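Probable molybdenum cofactor guanylyltransferase (Aquifex aeolicus, PDB 2E8B) probably transfers a GMP moiety from GTP to Mo-molybdopterin, forming the guanine dinucleotide form of the molybdenum cofactor and releasing diphosphate. Local coordinates at residues Ser52-Val57 / Tyr117-Phe122. Residues are numbered along the deposited sequence; the frame is centred on the assembly and turned at random.
Sequences SVFKEV and YVLENF
L119, near the end of helix 112-120, meets V53 and F54 in the connection between helix 32-51 and strand 56-61 of the MobA-like, Rossmann-type nucleotidyltransferase domain. That connection belongs to a beta-alpha-beta crossover: strand 16-22, helix 32-51 and strand 56-61 follow in order, and the two strands pair parallel. The contact is small, 94 Å² summed over both sides, and purely apolar; no hydrogen bond joins the segments. Even at their nearest, V53 CA and L119 CA stand 10.1 Å apart, so the side chains alone bridge the gap.

More than half of the buried surface is that of L119, whose CD1 does most of the touching. L119 CD1 meets V53 CG1 tip to tip at 3.9 Å. The same L119 CD1 approaches the F54 ring obliquely, 3.8 Å from F54 CE1. L119 CD2 lies farther off, 4.1 Å from F54 CE1. With V53 CG1 anti to the backbone N (chi1 172°), that methyl serves two neighbours: it reaches L119 and also sits over the centre of the F54 ring, 3.6 Å above its plane. V53 thus covers one ring face while L119 comes in at CE1 and CZ. The ring also meets that of F101 in strand 99-104, which ties the contact to the sheet, and packs against V115 of helix 112-120.

Helix 112-120 ends just beyond, N121 being the first residue whose backbone departs from helical geometry (phi -100°, psi 17°). Y117 O receives both N121 N and the side-chain amide there, from opposite faces of its carbonyl plane. The bond from N121 ND2 to Y117 O is 2.9 Å, and the same ND2 lies over the centre of the Y117 ring, 3.3 Å above its plane.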
loop_
_atom_site.group_PDB
_atom_site.type_symbol
_atom_site.label_atom_id
_atom_site.label_comp_id
_atom_site.label_asym_id
_atom_site.label_seq_id
_atom_site.Cartn_x
_atom_site.Cartn_y
_atom_site.Cartn_z
ATOM N N SER A 52 -3.784 -13.584 2.350
ATOM C CA SER A 52 -3.414 -14.617 3.316
ATOM C C SER A 52 -3.407 -14.052 4.732
ATOM O O SER A 52 -3.382 -14.799 5.709
ATOM C CB SER A 52 -2.037 -15.215 2.988
ATOM O OG SER A 52 -0.963 -14.331 3.281
ATOM N N VAL A 53 -3.455 -12.729 4.832
ATOM C CA VAL A 53 -3.445 -12.052 6.124
ATOM C C VAL A 53 -4.748 -11.330 6.490
ATOM O O VAL A 53 -5.139 -11.309 7.661
ATOM C CB VAL A 53 -2.292 -11.017 6.185
ATOM C CG1 VAL A 53 -2.398 -10.175 7.453
ATOM C CG2 VAL A 53 -0.952 -11.732 6.137
ATOM N N PHE A 54 -5.422 -10.751 5.500
ATOM C CA PHE A 54 -6.643 -9.988 5.759
ATOM C C PHE A 54 -7.949 -10.588 5.249
ATOM O O PHE A 54 -7.978 -11.271 4.225
ATOM C CB PHE A 54 -6.480 -8.587 5.176
ATOM C CG PHE A 54 -5.254 -7.866 5.670
ATOM C CD1 PHE A 54 -5.238 -7.277 6.930
ATOM C CD2 PHE A 54 -4.107 -7.800 4.881
ATOM C CE1 PHE A 54 -4.095 -6.625 7.401
ATOM C CE2 PHE A 54 -2.962 -7.155 5.338
ATOM C CZ PHE A 54 -2.956 -6.565 6.604
ATOM N N LYS A 55 -9.033 -10.300 5.965
ATOM C CA LYS A 55 -10.363 -10.786 5.606
ATOM C C LYS A 55 -10.816 -10.145 4.298
ATOM O O LYS A 55 -11.471 -10.784 3.475
ATOM C CB LYS A 55 -11.360 -10.449 6.719
ATOM C CG LYS A 55 -10.922 -10.934 8.093
ATOM C CD LYS A 55 -11.869 -10.497 9.208
ATOM C CE LYS A 55 -13.222 -11.181 9.099
ATOM N NZ LYS A 55 -14.064 -10.933 10.305
ATOM N N GLU A 56 -10.464 -8.878 4.112
ATOM C CA GLU A 56 -10.834 -8.161 2.898
ATOM C C GLU A 56 -9.641 -7.421 2.308
ATOM O O GLU A 56 -8.886 -6.765 3.027
ATOM C CB GLU A 56 -11.962 -7.172 3.190
ATOM C CG GLU A 56 -13.197 -7.824 3.793
ATOM C CD GLU A 56 -14.385 -6.887 3.852
ATOM O OE1 GLU A 56 -14.242 -5.776 4.405
ATOM O OE2 GLU A 56 -15.465 -7.269 3.348
ATOM N N VAL A 57 -9.475 -7.548 0.996
ATOM C CA VAL A 57 -8.385 -6.893 0.281
ATOM C C VAL A 57 -8.947 -6.216 -0.959
ATOM O O VAL A 57 -9.667 -6.834 -1.737
ATOM C CB VAL A 57 -7.313 -7.910 -0.165
ATOM C CG1 VAL A 57 -6.167 -7.190 -0.851
ATOM C CG2 VAL A 57 -6.806 -8.690 1.032
ATOM N N TYR A 117 4.550 -8.471 10.992
ATOM C CA TYR A 117 5.427 -7.789 11.942
ATOM C C TYR A 117 4.970 -6.343 12.090
ATOM O O TYR A 117 4.987 -5.785 13.193
ATOM C CB TYR A 117 6.889 -7.813 11.481
ATOM C CG TYR A 117 7.855 -7.310 12.537
ATOM C CD1 TYR A 117 8.143 -8.075 13.666
ATOM C CD2 TYR A 117 8.468 -6.062 12.413
ATOM C CE1 TYR A 117 9.020 -7.612 14.648
ATOM C CE2 TYR A 117 9.348 -5.588 13.390
ATOM C CZ TYR A 117 9.615 -6.370 14.503
ATOM O OH TYR A 117 10.459 -5.906 15.484
ATOM N N VAL A 118 4.550 -5.737 10.983
ATOM C CA VAL A 118 4.077 -4.361 11.041
ATOM C C VAL A 118 2.794 -4.307 11.861
ATOM O O VAL A 118 2.642 -3.443 12.721
ATOM C CB VAL A 118 3.839 -3.775 9.632
ATOM C CG1 VAL A 118 3.187 -2.393 9.741
ATOM C CG2 VAL A 118 5.168 -3.645 8.914
ATOM N N LEU A 119 1.885 -5.248 11.615
ATOM C CA LEU A 119 0.631 -5.286 12.363
ATOM C C LEU A 119 0.878 -5.426 13.861
ATOM O O LEU A 119 0.215 -4.775 14.673
ATOM C CB LEU A 119 -0.250 -6.454 11.905
ATOM C CG LEU A 119 -0.900 -6.341 10.525
ATOM C CD1 LEU A 119 -1.707 -7.597 10.233
ATOM C CD2 LEU A 119 -1.796 -5.120 10.491
ATOM N N GLU A 120 1.816 -6.294 14.224
ATOM C CA GLU A 120 2.128 -6.524 15.631
ATOM C C GLU A 120 2.647 -5.256 16.300
ATOM O O GLU A 120 2.379 -5.014 17.475
ATOM C CB GLU A 120 3.173 -7.641 15.766
ATOM C CG GLU A 120 3.560 -7.967 17.208
ATOM C CD GLU A 120 4.632 -9.047 17.309
ATOM O OE1 GLU A 120 4.515 -10.075 16.608
ATOM O OE2 GLU A 120 5.583 -8.875 18.106
ATOM N N ASN A 121 3.379 -4.448 15.539
ATOM C CA ASN A 121 3.965 -3.217 16.060
ATOM C C ASN A 121 3.200 -1.941 15.724
ATOM O O ASN A 121 3.734 -0.838 15.865
ATOM C CB ASN A 121 5.402 -3.095 15.553
ATOM C CG ASN A 121 6.321 -4.096 16.203
ATOM O OD1 ASN A 121 6.744 -3.910 17.343
ATOM N ND2 ASN A 121 6.624 -5.178 15.493
ATOM N N PHE A 122 1.946 -2.080 15.309
ATOM C CA PHE A 122 1.154 -0.910 14.961
ATOM C C PHE A 122 0.854 0.020 16.137
ATOM O O PHE A 122 0.534 -0.427 17.238
ATOM C CB PHE A 122 -0.170 -1.328 14.314
ATOM C CG PHE A 122 -1.152 -0.199 14.167
ATOM C CD1 PHE A 122 -0.806 0.954 13.463
ATOM C CD2 PHE A 122 -2.411 -0.269 14.756
ATOM C CE1 PHE A 122 -1.701 2.023 13.351
ATOM C CE2 PHE A 122 -3.309 0.792 14.648
ATOM C CZ PHE A 122 -2.953 1.941 13.944
#